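PDB 2HCF: hydrolase, haloacid dehalogenase-like family from Chlorobaculum tepidum, which probably acts as a magnesium-dependent hydrolase of the haloacid dehalogenase superfamily, its physiological substrate being undefined. Local coordinates for residues 193-198 against 209-214; 5-10 against 172-177; 94-99 against 215-220; 152-157 against 187-192. All blocks are in the same frame, centred on the assembly; numbering follows the deposited sequence. Where two conformers were deposited one is given.

Contact 1 (193-198 against 209-214); sequences SIAVAT and HKPGTL
The flat groups that meet between S193 and T213 are peptides: T213 N donates to S193 O from within the plane of that carbonyl (3.1 Å), while A195 N comes to T213 O at 2.9 Å from 25° off the carbonyl plane. These bonds pair strand 192-196 in parallel with strand 213-215, placing I194 beside T213 and A195 beside L214. On the face carrying I194 and T213 the two side chains run alongside, I194 CG1 4.1 Å from T213 CB, and S227 of helix 221-229 touches both. On the other face A195 CB rests against L214 CD1 (3.7 Å) and P211 CB (3.8 Å), with I183 of helix 180-187 touching both A195 and P211. S193 OG lies between its own backbone N and carbonyl carbon (chi1 57°), from where it accepts from G212 N at 3.0 Å in a bond of 159°. A water donates to S193 O (2.8 Å) and is also hydrogen-bonded to T213 OG1. S193 thus accepts through both its oxygens, and its hydroxyl extends the polar pairing back to G212, just before strand 213-215, where this beta-alpha-beta unit closes at the sheet edge.

Contact 2 (5-10 against 172-177); sequences TLVLFD and QIVIIG. With MG (magnesium ion), chain B.
F9 and I176 stand side by side on one face of the sheet and point the same way, so that I176 CD1 lies over a face of the F9 ring. This CH-pi contact measures 3.8 Å from I176 CD1 to the ring centroid, displaced toward the rim, with F9 CZ the nearest ring atom to CD1 at 3.6 Å. The same methyl also meets V7 CG1 at 3.5 Å, the branch set anti to the V7 backbone N (chi1 -170°), and the V7 and I176 side chains cross at a slant. An alanine in place of F9 is likely to leave I176 CD1 without its aromatic surface and open a gap beside V7. On the opposite face L8 and I175 run alongside, L8 CD1 4.0 Å from I175 CG1; helix 152-164 covers this face, A156 touching L8 and L157 touching I173. Between the faces five backbone bonds join strands 5-9 and 173-177 in parallel, from L6 N to Q172 O (2.9 Å) through to D10 N to I176 O (2.9 Å). Beyond the last of them D10 OD2 binds magnesium at 2.0 Å, and three waters, D12 O and D178 OD1 complete six ligands. T14 OG1 hydrogen-bonds D10 OD2, and R149 makes a salt bridge to D10 OD1, which also accepts from a metal-bound water at 3.0 Å. An aspartate with magnesium at the carboxyl end of a central parallel strand, heading a DxDxT sequence, is the hallmark of the haloacid dehalogenase fold; as in relatives, D10 is probably the nucleophile.

Contact 3 (94-99 against 215-220); sequences LLEGVR and FKNFAE
E96 reaches across to A219 and N217 with an extended side chain. CB sets out toward the 215-220 segment, and CG, anti to the backbone N (chi1 -178°), comes to 4.0 Å from A219 CB. CD lies closer to that methyl, 3.6 Å from A219 CB. The carboxylate then parts its oxygens: OE2 lies against the methyl, 3.4 Å from A219 CB, whereas OE1 approaches N217 CG at 3.7 Å, with the carboxylate and amide planes 36° apart. That amide is held from within its own segment, N217 OD1 accepting from A219 N at 3.0 Å in an Asx turn. At the base of E96 the backbones come together through water. One water donates to E96 O (2.6 Å) and accepts from F218 N; a second donates to both G97 O and F218 O, each at 2.6 Å. G97, in the type II turn L95-V98 and at the N-cap of helix 98-106, brings its CA to 3.7 Å from F218 O, an approach that a side chain would block. The F218 ring leads away into V196 and V224. No hydrogen bond joins the segments directly; two waters satisfy E96 O, G97 O, F218 N and F218 O between them, backed by van der Waals contacts of E96 and G97.

Contact 4 (152-157 against 187-192); sequences LPHIAL and RELDAR
H154 and E188 are brought together by two torsions: H154 CG stands anti to its carbonyl carbon (chi1 -58°), swinging the ring toward the turn, and the E188 chain bends back at chi2 (-67°). The result is a His-carboxylate hydrogen bond, H154 NE2 donating to E188 OE1 at 2.9 Å. The oxygen lies close to the ring plane, at the edge, and uses its anti lone pair, while ring and carboxylate planes stand 78° apart. Beneath this polar pair L189 packs into helix 152-164: its CG meets P153 CB at 3.7 Å, and CD2 comes to 3.6 Å from H154 ND1. The L157 and L189 side chains run past each other in opposite directions, CD2 to CD2 3.9 Å. P153 CG also touches E188 CB, at 4.0 Å. The 187-192 segment gets its shape from a Schellman motif closing helix 180-187, with D190 N bonded to R187 O (3.1 Å). Losing the carboxylate, an alanine at E188 would probably leave H154 NE2 without its acceptor and the imidazole freer to turn. A carboxylate facing NE2 is likely to favour the protonated imidazole, so a hydrogen bond, probably strengthened by charge, sits at the surface beside the apolar contacts of L189 with P153 and L157.

In the fold
Contacts 1 and 2 share one parallel sheet: strand 192-196 lies next to strand 173-177, V196 N reaching G177 O at 2.9 Å, and their centres are 12 Å apart. Contact 4 feeds the same strands from the far end, its centre 9 Å from that of contact 2, with R192 N 2.8 Å from I173 O. Contact 3 continues strand 213-215, F215 N meeting A195 O at 2.9 Å, and sends F218 CZ to 3.7 Å from I176 CG2. Only contact 2 binds magnesium directly; the side chains of V196, F218 and P153 lie about 8, 10 and 14 Å from the ion. Contacts 3 and 4 do not touch, their nearest atoms being about 9 Å apart.

Contact 1 (193-198 against 209-214)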
loop_
_atom_site.group_PDB
_atom_site.type_symbol
_atom_site.label_atom_id
_atom_site.label_comp_id
_atom_site.label_asym_id
_atom_site.label_seq_id
_atom_site.Cartn_x
_atom_site.Cartn_y
_atom_site.Cartn_z
ATOM N N SER A 193 -12.890 5.536 5.259
ATOM C CA SER A 193 -12.294 4.940 4.081
ATOM C C SER A 193 -12.666 5.767 2.873
ATOM O O SER A 193 -13.821 6.164 2.714
ATOM C CB SER A 193 -12.705 3.483 3.897
ATOM O OG SER A 193 -14.098 3.367 3.836
ATOM N N ILE A 194 -11.657 6.087 2.056
ATOM C CA ILE A 194 -11.893 6.667 0.746
ATOM C C ILE A 194 -11.327 5.681 -0.274
ATOM O O ILE A 194 -10.134 5.406 -0.276
ATOM C CB ILE A 194 -11.214 8.051 0.571
ATOM C CG1 ILE A 194 -11.814 9.119 1.502
ATOM C CG2 ILE A 194 -11.289 8.522 -0.889
ATOM C CD1 ILE A 194 -10.877 10.353 1.627
ATOM N N ALA A 195 -12.186 5.141 -1.122
ATOM C CA ALA A 195 -11.778 4.192 -2.150
ATOM C C ALA A 195 -11.684 4.956 -3.451
ATOM O O ALA A 195 -12.493 5.876 -3.690
ATOM C CB ALA A 195 -12.775 3.099 -2.268
ATOM N N VAL A 196 -10.708 4.579 -4.280
ATOM C CA VAL A 196 -10.512 5.176 -5.592
ATOM C C VAL A 196 -10.426 4.052 -6.624
ATOM O O VAL A 196 -9.701 3.073 -6.434
ATOM C CB VAL A 196 -9.268 6.119 -5.570
ATOM C CG1 VAL A 196 -8.034 5.375 -5.188
ATOM C CG2 VAL A 196 -9.126 6.844 -6.894
ATOM N N ALA A 197 -11.218 4.157 -7.698
ATOM C CA ALA A 197 -11.401 3.045 -8.646
ATOM C C ALA A 197 -10.382 3.122 -9.774
ATOM O O ALA A 197 -10.715 2.958 -10.958
ATOM C CB ALA A 197 -12.837 3.033 -9.179
ATOM N N THR A 198 -9.128 3.353 -9.390
ATOM C CA THR A 198 -8.007 3.447 -10.331
ATOM C C THR A 198 -7.159 2.161 -10.370
ATOM O O THR A 198 -6.102 2.118 -10.986
ATOM C CB THR A 198 -7.101 4.652 -10.009
ATOM O OG1 THR A 198 -6.832 4.711 -8.611
ATOM C CG2 THR A 198 -7.767 5.925 -10.424
ATOM N N HIS A 209 -18.631 -2.891 -0.859
ATOM C CA HIS A 209 -17.876 -2.970 0.378
ATOM C C HIS A 209 -18.081 -1.766 1.271
ATOM O O HIS A 209 -17.498 -1.688 2.339
ATOM C CB HIS A 209 -16.404 -3.145 0.041
ATOM C CG HIS A 209 -16.175 -4.275 -0.910
ATOM N ND1 HIS A 209 -16.526 -5.569 -0.601
ATOM C CD2 HIS A 209 -15.714 -4.301 -2.180
ATOM C CE1 HIS A 209 -16.250 -6.354 -1.626
ATOM N NE2 HIS A 209 -15.771 -5.611 -2.602
ATOM N N LYS A 210 -18.919 -0.833 0.827
ATOM C CA LYS A 210 -19.402 0.277 1.643
ATOM C C LYS A 210 -18.293 1.217 2.086
ATOM O O LYS A 210 -18.160 1.529 3.280
ATOM C CB LYS A 210 -20.157 -0.238 2.869
ATOM C CG LYS A 210 -21.226 -1.261 2.594
ATOM C CD LYS A 210 -22.361 -0.676 1.763
ATOM C CE LYS A 210 -23.590 -1.574 1.822
ATOM N NZ LYS A 210 -23.217 -2.974 1.432
ATOM N N PRO A 211 -17.500 1.706 1.126
ATOM C CA PRO A 211 -16.504 2.691 1.473
ATOM C C PRO A 211 -17.202 3.964 1.912
ATOM O O PRO A 211 -18.313 4.231 1.483
ATOM C CB PRO A 211 -15.768 2.909 0.145
ATOM C CG PRO A 211 -16.820 2.599 -0.897
ATOM C CD PRO A 211 -17.534 1.438 -0.319
ATOM N N GLY A 212 -16.559 4.765 2.749
ATOM C CA GLY A 212 -17.173 5.998 3.207
ATOM C C GLY A 212 -17.343 6.967 2.070
ATOM O O GLY A 212 -18.332 7.673 1.997
ATOM N N THR A 213 -16.347 7.022 1.192
ATOM C CA THR A 213 -16.433 7.801 -0.026
ATOM C C THR A 213 -15.799 6.984 -1.127
ATOM O O THR A 213 -14.913 6.155 -0.841
ATOM C CB THR A 213 -15.686 9.121 0.179
ATOM O OG1 THR A 213 -16.291 9.788 1.290
ATOM C CG2 THR A 213 -15.737 10.033 -1.053
ATOM N N LEU A 214 -16.238 7.237 -2.368
ATOM C CA LEU A 214 -15.752 6.555 -3.572
ATOM C C LEU A 214 -15.526 7.525 -4.740
ATOM O O LEU A 214 -16.449 8.208 -5.229
ATOM C CB LEU A 214 -16.722 5.453 -3.952
ATOM C CG LEU A 214 -16.344 4.612 -5.181
ATOM C CD1 LEU A 214 -14.984 3.992 -5.129
ATOM C CD2 LEU A 214 -17.400 3.548 -5.372
HETATM O O HOH W 1 -14.900 8.536 3.611
#

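Contact 2 (5-10 against 172-177)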
loop_
_atom_site.group_PDB
_atom_site.type_symbol
_atom_site.label_atom_id
_atom_site.label_comp_id
_atom_site.label_asym_id
_atom_site.label_seq_id
_atom_site.Cartn_x
_atom_site.Cartn_y
_atom_site.Cartn_z
ATOM N N THR A 5 -5.604 15.695 11.390
ATOM C CA THR A 5 -6.026 14.516 10.593
ATOM C C THR A 5 -4.861 13.631 10.139
ATOM O O THR A 5 -3.822 14.125 9.704
ATOM C CB THR A 5 -6.809 14.957 9.370
ATOM O OG1 THR A 5 -8.025 15.566 9.815
ATOM C CG2 THR A 5 -7.173 13.777 8.466
ATOM N N LEU A 6 -5.076 12.323 10.265
ATOM C CA LEU A 6 -4.124 11.291 9.879
ATOM C C LEU A 6 -4.616 10.694 8.559
ATOM O O LEU A 6 -5.727 10.153 8.487
ATOM C CB LEU A 6 -4.029 10.198 10.964
ATOM C CG LEU A 6 -3.181 8.965 10.607
ATOM C CD1 LEU A 6 -1.777 9.377 10.280
ATOM C CD2 LEU A 6 -3.137 7.900 11.668
ATOM N N VAL A 7 -3.793 10.812 7.525
ATOM C CA VAL A 7 -4.155 10.329 6.219
ATOM C C VAL A 7 -3.156 9.260 5.725
ATOM O O VAL A 7 -1.980 9.550 5.484
ATOM C CB VAL A 7 -4.214 11.494 5.202
ATOM C CG1 VAL A 7 -4.828 11.009 3.903
ATOM C CG2 VAL A 7 -5.024 12.654 5.766
ATOM N N LEU A 8 -3.676 8.063 5.506
ATOM C CA LEU A 8 -2.871 6.893 5.169
ATOM C C LEU A 8 -3.216 6.416 3.756
ATOM O O LEU A 8 -4.368 6.148 3.434
ATOM C CB LEU A 8 -3.108 5.791 6.210
ATOM C CG LEU A 8 -2.779 6.131 7.668
ATOM C CD1 LEU A 8 -3.261 5.013 8.568
ATOM C CD2 LEU A 8 -1.298 6.381 7.873
ATOM N N PHE A 9 -2.193 6.307 2.924
ATOM C CA PHE A 9 -2.306 5.973 1.505
ATOM C C PHE A 9 -1.675 4.622 1.215
ATOM O O PHE A 9 -0.514 4.335 1.637
ATOM C CB PHE A 9 -1.515 6.975 0.662
ATOM C CG PHE A 9 -2.244 8.272 0.357
ATOM C CD1 PHE A 9 -3.057 8.372 -0.770
ATOM C CD2 PHE A 9 -2.039 9.419 1.131
ATOM C CE1 PHE A 9 -3.699 9.563 -1.077
ATOM C CE2 PHE A 9 -2.675 10.598 0.833
ATOM C CZ PHE A 9 -3.510 10.668 -0.280
ATOM N N ASP A 10 -2.442 3.807 0.498
ATOM C CA ASP A 10 -1.940 2.668 -0.284
ATOM C C ASP A 10 -1.085 3.145 -1.462
ATOM O O ASP A 10 -1.232 4.268 -1.873
ATOM C CB ASP A 10 -3.158 1.916 -0.797
ATOM C CG ASP A 10 -2.789 0.697 -1.619
ATOM O OD1 ASP A 10 -2.144 -0.191 -1.027
ATOM O OD2 ASP A 10 -3.178 0.636 -2.819
ATOM N N GLN A 172 -11.067 11.335 12.583
ATOM C CA GLN A 172 -9.807 12.007 12.192
ATOM C C GLN A 172 -8.811 11.116 11.425
ATOM O O GLN A 172 -7.729 11.554 11.080
ATOM C CB GLN A 172 -9.115 12.568 13.441
ATOM C CG GLN A 172 -9.814 13.746 14.054
ATOM C CD GLN A 172 -9.233 14.133 15.412
ATOM O OE1 GLN A 172 -8.669 13.311 16.127
ATOM N NE2 GLN A 172 -9.393 15.390 15.773
ATOM N N ILE A 173 -9.178 9.867 11.176
ATOM C CA ILE A 173 -8.302 8.934 10.483
ATOM C C ILE A 173 -8.900 8.589 9.119
ATOM O O ILE A 173 -10.052 8.184 9.024
ATOM C CB ILE A 173 -8.098 7.625 11.273
ATOM C CG1 ILE A 173 -7.622 7.926 12.709
ATOM C CG2 ILE A 173 -7.091 6.703 10.511
ATOM C CD1 ILE A 173 -7.812 6.744 13.675
ATOM N N VAL A 174 -8.095 8.760 8.080
ATOM C CA VAL A 174 -8.533 8.536 6.701
ATOM C C VAL A 174 -7.600 7.519 6.044
ATOM O O VAL A 174 -6.369 7.696 6.014
ATOM C CB VAL A 174 -8.550 9.864 5.897
ATOM C CG1 VAL A 174 -8.979 9.631 4.462
ATOM C CG2 VAL A 174 -9.465 10.867 6.563
ATOM N N ILE A 175 -8.201 6.442 5.550
ATOM C CA ILE A 175 -7.463 5.391 4.901
ATOM C C ILE A 175 -7.872 5.281 3.445
ATOM O O ILE A 175 -9.040 5.068 3.135
ATOM C CB ILE A 175 -7.648 4.086 5.644
ATOM C CG1 ILE A 175 -6.770 4.121 6.896
ATOM C CG2 ILE A 175 -7.250 2.898 4.806
ATOM C CD1 ILE A 175 -7.171 3.153 7.968
ATOM N N ILE A 176 -6.889 5.427 2.558
ATOM C CA ILE A 176 -7.146 5.550 1.124
ATOM C C ILE A 176 -6.527 4.390 0.330
ATOM O O ILE A 176 -5.310 4.114 0.446
ATOM C CB ILE A 176 -6.606 6.900 0.590
ATOM C CG1 ILE A 176 -7.280 8.060 1.326
ATOM C CG2 ILE A 176 -6.810 7.023 -0.920
ATOM C CD1 ILE A 176 -6.513 9.382 1.260
ATOM N N GLY A 177 -7.352 3.774 -0.521
ATOM C CA GLY A 177 -6.908 2.733 -1.446
ATOM C C GLY A 177 -7.900 2.336 -2.526
ATOM O O GLY A 177 -8.972 2.914 -2.636
HETATM MG MG MG B . -3.620 -1.000 -3.952
HETATM O O HOH W 2 -1.931 -2.139 -3.348
HETATM O O HOH W 3 -4.030 -2.487 -5.583
HETATM O O HOH W 4 -4.488 -1.865 -2.283
#

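Contact 3 (94-99 against 215-220)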
loop_
_atom_site.group_PDB
_atom_site.type_symbol
_atom_site.label_atom_id
_atom_site.label_comp_id
_atom_site.label_asym_id
_atom_site.label_seq_id
_atom_site.Cartn_x
_atom_site.Cartn_y
_atom_site.Cartn_z
ATOM N N LEU A 94 2.754 7.326 -12.516
ATOM C CA LEU A 94 2.029 8.083 -11.499
ATOM C C LEU A 94 0.555 8.272 -11.932
ATOM O O LEU A 94 0.281 8.625 -13.071
ATOM C CB LEU A 94 2.758 9.420 -11.284
ATOM C CG LEU A 94 2.713 10.019 -9.875
ATOM C CD1 LEU A 94 3.578 9.214 -8.936
ATOM C CD2 LEU A 94 3.150 11.455 -9.865
ATOM N N LEU A 95 -0.404 7.992 -11.047
ATOM C CA LEU A 95 -1.813 8.090 -11.409
ATOM C C LEU A 95 -2.297 9.535 -11.437
ATOM O O LEU A 95 -1.562 10.446 -11.013
ATOM C CB LEU A 95 -2.624 7.216 -10.472
ATOM C CG LEU A 95 -2.218 5.757 -10.607
ATOM C CD1 LEU A 95 -3.104 4.867 -9.731
ATOM C CD2 LEU A 95 -2.303 5.288 -12.065
ATOM N N GLU A 96 -3.516 9.754 -11.946
ATOM C CA GLU A 96 -3.984 11.113 -12.257
ATOM C C GLU A 96 -4.117 11.948 -10.990
ATOM O O GLU A 96 -4.754 11.513 -10.038
ATOM C CB GLU A 96 -5.333 11.089 -13.015
ATOM C CG GLU A 96 -5.811 12.504 -13.392
ATOM C CD GLU A 96 -7.015 12.524 -14.330
ATOM O OE1 GLU A 96 -7.700 11.491 -14.463
ATOM O OE2 GLU A 96 -7.271 13.601 -14.917
ATOM N N GLY A 97 -3.473 13.104 -10.947
ATOM C CA GLY A 97 -3.675 14.060 -9.837
ATOM C C GLY A 97 -2.905 13.804 -8.547
ATOM O O GLY A 97 -3.033 14.552 -7.572
ATOM N N VAL A 98 -2.088 12.756 -8.540
ATOM C CA VAL A 98 -1.430 12.303 -7.312
ATOM C C VAL A 98 -0.431 13.329 -6.747
ATOM O O VAL A 98 -0.468 13.637 -5.559
ATOM C CB VAL A 98 -0.756 10.949 -7.556
ATOM C CG1 VAL A 98 0.300 10.628 -6.465
ATOM C CG2 VAL A 98 -1.819 9.886 -7.673
ATOM N N ARG A 99 0.447 13.873 -7.592
ATOM C CA ARG A 99 1.460 14.805 -7.079
ATOM C C ARG A 99 0.788 16.075 -6.532
ATOM O O ARG A 99 1.141 16.565 -5.471
ATOM C CB ARG A 99 2.528 15.147 -8.120
ATOM C CG ARG A 99 3.757 15.862 -7.486
ATOM C CD ARG A 99 4.807 16.347 -8.472
ATOM N NE ARG A 99 5.196 15.320 -9.441
ATOM C CZ ARG A 99 6.134 14.389 -9.243
ATOM N NH1 ARG A 99 6.841 14.328 -8.108
ATOM N NH2 ARG A 99 6.374 13.510 -10.201
ATOM N N PHE A 215 -14.280 7.587 -5.169
ATOM C CA PHE A 215 -13.837 8.389 -6.286
ATOM C C PHE A 215 -13.539 7.545 -7.514
ATOM O O PHE A 215 -13.076 6.437 -7.399
ATOM C CB PHE A 215 -12.535 9.118 -5.924
ATOM C CG PHE A 215 -12.738 10.360 -5.101
ATOM C CD1 PHE A 215 -12.865 10.280 -3.723
ATOM C CD2 PHE A 215 -12.769 11.607 -5.697
ATOM C CE1 PHE A 215 -13.060 11.429 -2.959
ATOM C CE2 PHE A 215 -12.962 12.760 -4.949
ATOM C CZ PHE A 215 -13.107 12.676 -3.574
ATOM N N LYS A 216 -13.719 8.130 -8.688
ATOM C CA LYS A 216 -13.262 7.511 -9.914
ATOM C C LYS A 216 -11.765 7.640 -9.997
ATOM O O LYS A 216 -11.050 6.686 -10.337
ATOM C CB LYS A 216 -13.957 8.158 -11.116
ATOM C CG LYS A 216 -13.696 7.490 -12.488
ATOM C CD LYS A 216 -14.149 6.015 -12.510
ATOM C CE LYS A 216 -14.444 5.506 -13.918
ATOM N NZ LYS A 216 -13.453 6.044 -14.903
ATOM N N ASN A 217 -11.288 8.840 -9.700
ATOM C CA ASN A 217 -9.870 9.134 -9.728
ATOM C C ASN A 217 -9.638 10.414 -8.921
ATOM O O ASN A 217 -10.592 10.964 -8.377
ATOM C CB ASN A 217 -9.410 9.286 -11.181
ATOM C CG ASN A 217 -10.216 10.328 -11.944
ATOM O OD1 ASN A 217 -10.289 11.478 -11.538
ATOM N ND2 ASN A 217 -10.815 9.920 -13.058
ATOM N N PHE A 218 -8.403 10.911 -8.873
ATOM C CA PHE A 218 -8.094 12.093 -8.063
ATOM C C PHE A 218 -7.826 13.335 -8.930
ATOM O O PHE A 218 -7.078 14.217 -8.524
ATOM C CB PHE A 218 -6.877 11.848 -7.159
ATOM C CG PHE A 218 -7.045 10.763 -6.119
ATOM C CD1 PHE A 218 -8.227 10.600 -5.408
ATOM C CD2 PHE A 218 -5.963 9.943 -5.791
ATOM C CE1 PHE A 218 -8.336 9.617 -4.404
ATOM C CE2 PHE A 218 -6.068 8.965 -4.795
ATOM C CZ PHE A 218 -7.266 8.808 -4.110
ATOM N N ALA A 219 -8.443 13.414 -10.110
ATOM C CA ALA A 219 -8.310 14.581 -10.975
ATOM C C ALA A 219 -8.661 15.910 -10.313
ATOM O O ALA A 219 -7.963 16.894 -10.542
ATOM C CB ALA A 219 -9.163 14.407 -12.219
ATOM N N GLU A 220 -9.726 15.949 -9.512
ATOM C CA GLU A 220 -10.195 17.224 -8.909
ATOM C C GLU A 220 -9.600 17.436 -7.517
ATOM O O GLU A 220 -10.205 17.115 -6.506
ATOM C CB GLU A 220 -11.716 17.257 -8.851
ATOM C CG GLU A 220 -12.433 16.878 -10.134
ATOM C CD GLU A 220 -12.110 17.778 -11.343
ATOM O OE1 GLU A 220 -11.773 18.978 -11.169
ATOM O OE2 GLU A 220 -12.224 17.277 -12.487
HETATM O O HOH W 5 -6.126 9.275 -9.813
HETATM O O HOH W 6 -5.391 15.668 -7.256
#

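Contact 4 (152-157 against 187-192)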
loop_
_atom_site.group_PDB
_atom_site.type_symbol
_atom_site.label_atom_id
_atom_site.label_comp_id
_atom_site.label_asym_id
_atom_site.label_seq_id
_atom_site.Cartn_x
_atom_site.Cartn_y
_atom_site.Cartn_z
ATOM N N LEU A 152 -2.298 -3.817 10.137
ATOM C CA LEU A 152 -1.586 -2.569 9.798
ATOM C C LEU A 152 -2.143 -1.228 10.331
ATOM O O LEU A 152 -1.364 -0.371 10.739
ATOM C CB LEU A 152 -1.401 -2.472 8.287
ATOM C CG LEU A 152 -0.473 -3.469 7.571
ATOM C CD1 LEU A 152 0.017 -2.878 6.254
ATOM C CD2 LEU A 152 0.682 -3.927 8.427
ATOM N N PRO A 153 -3.474 -1.022 10.318
ATOM C CA PRO A 153 -4.030 0.245 10.807
ATOM C C PRO A 153 -3.647 0.508 12.265
ATOM O O PRO A 153 -3.340 1.612 12.625
ATOM C CB PRO A 153 -5.545 0.026 10.714
ATOM C CG PRO A 153 -5.713 -1.061 9.783
ATOM C CD PRO A 153 -4.533 -1.943 9.891
ATOM N N HIS A 154 -3.702 -0.526 13.092
ATOM C CA HIS A 154 -3.338 -0.402 14.493
ATOM C C HIS A 154 -1.905 0.032 14.640
ATOM O O HIS A 154 -1.618 0.973 15.351
ATOM C CB HIS A 154 -3.551 -1.712 15.206
ATOM C CG HIS A 154 -4.950 -2.215 15.134
ATOM N ND1 HIS A 154 -5.988 -1.629 15.824
ATOM C CD2 HIS A 154 -5.484 -3.264 14.463
ATOM C CE1 HIS A 154 -7.102 -2.297 15.588
ATOM N NE2 HIS A 154 -6.823 -3.306 14.777
ATOM N N ILE A 155 -1.023 -0.635 13.912
ATOM C CA ILE A 155 0.400 -0.335 13.913
ATOM C C ILE A 155 0.683 1.101 13.449
ATOM O O ILE A 155 1.427 1.828 14.098
ATOM C CB ILE A 155 1.173 -1.354 13.022
ATOM C CG1 ILE A 155 1.175 -2.729 13.681
ATOM C CG2 ILE A 155 2.622 -0.844 12.673
ATOM C CD1 ILE A 155 1.753 -3.835 12.812
ATOM N N ALA A 156 0.089 1.501 12.325
ATOM C CA ALA A 156 0.197 2.877 11.852
ATOM C C ALA A 156 -0.375 3.874 12.848
ATOM O O ALA A 156 0.220 4.897 13.053
ATOM C CB ALA A 156 -0.479 3.042 10.510
ATOM N N LEU A 157 -1.526 3.588 13.464
ATOM C CA LEU A 157 -2.080 4.520 14.458
ATOM C C LEU A 157 -1.115 4.736 15.655
ATOM O O LEU A 157 -0.838 5.873 16.066
ATOM C CB LEU A 157 -3.448 4.030 14.932
ATOM C CG LEU A 157 -4.115 4.926 15.967
ATOM C CD1 LEU A 157 -4.285 6.347 15.466
ATOM C CD2 LEU A 157 -5.443 4.322 16.336
ATOM N N ARG A 187 -11.960 -0.479 8.670
ATOM C CA ARG A 187 -12.973 -0.804 9.661
ATOM C C ARG A 187 -12.343 -1.154 11.016
ATOM O O ARG A 187 -12.981 -0.995 12.057
ATOM C CB ARG A 187 -13.840 -1.980 9.196
ATOM C CG ARG A 187 -14.521 -1.802 7.816
ATOM C CD ARG A 187 -15.387 -3.030 7.457
ATOM N NE ARG A 187 -15.795 -3.007 6.038
ATOM C CZ ARG A 187 -15.916 -4.078 5.242
ATOM N NH1 ARG A 187 -15.686 -5.326 5.675
ATOM N NH2 ARG A 187 -16.303 -3.895 3.988
ATOM N N GLU A 188 -11.084 -1.598 11.001
ATOM C CA GLU A 188 -10.339 -1.891 12.234
ATOM C C GLU A 188 -10.321 -0.729 13.218
ATOM O O GLU A 188 -10.355 -0.950 14.422
ATOM C CB GLU A 188 -8.905 -2.286 11.905
ATOM C CG GLU A 188 -8.820 -3.622 11.208
ATOM C CD GLU A 188 -9.234 -4.761 12.124
ATOM O OE1 GLU A 188 -8.771 -4.806 13.287
ATOM O OE2 GLU A 188 -10.026 -5.624 11.694
ATOM N N LEU A 189 -10.291 0.498 12.705
ATOM C CA LEU A 189 -10.222 1.671 13.564
ATOM C C LEU A 189 -11.492 2.498 13.524
ATOM O O LEU A 189 -11.506 3.613 14.059
ATOM C CB LEU A 189 -9.083 2.551 13.091
ATOM C CG LEU A 189 -7.674 1.958 13.035
ATOM C CD1 LEU A 189 -6.761 3.064 12.548
ATOM C CD2 LEU A 189 -7.224 1.419 14.389
ATOM N N ASP A 190 -12.543 1.944 12.904
ATOM C CA ASP A 190 -13.733 2.710 12.493
ATOM C C ASP A 190 -13.312 3.993 11.766
ATOM O O ASP A 190 -13.912 5.058 11.936
ATOM C CB ASP A 190 -14.644 3.024 13.686
ATOM C CG ASP A 190 -16.016 3.577 13.263
ATOM O OD1 ASP A 190 -16.429 3.356 12.108
ATOM O OD2 ASP A 190 -16.685 4.230 14.096
ATOM N N ALA A 191 -12.286 3.881 10.929
ATOM C CA ALA A 191 -11.753 5.055 10.233
ATOM C C ALA A 191 -12.582 5.402 9.000
ATOM O O ALA A 191 -13.449 4.625 8.586
ATOM C CB ALA A 191 -10.335 4.818 9.845
ATOM N N ARG A 192 -12.334 6.586 8.440
ATOM C CA ARG A 192 -13.006 6.991 7.211
ATOM C C ARG A 192 -12.240 6.397 6.029
ATOM O O ARG A 192 -11.067 6.731 5.818
ATOM C CB ARG A 192 -13.053 8.528 7.102
ATOM C CG ARG A 192 -13.928 9.181 8.170
ATOM C CD ARG A 192 -14.221 10.650 7.904
ATOM N NE ARG A 192 -13.081 11.511 8.230
ATOM C CZ ARG A 192 -12.437 12.312 7.387
ATOM N NH1 ARG A 192 -12.749 12.386 6.094
ATOM N NH2 ARG A 192 -11.435 13.037 7.861
#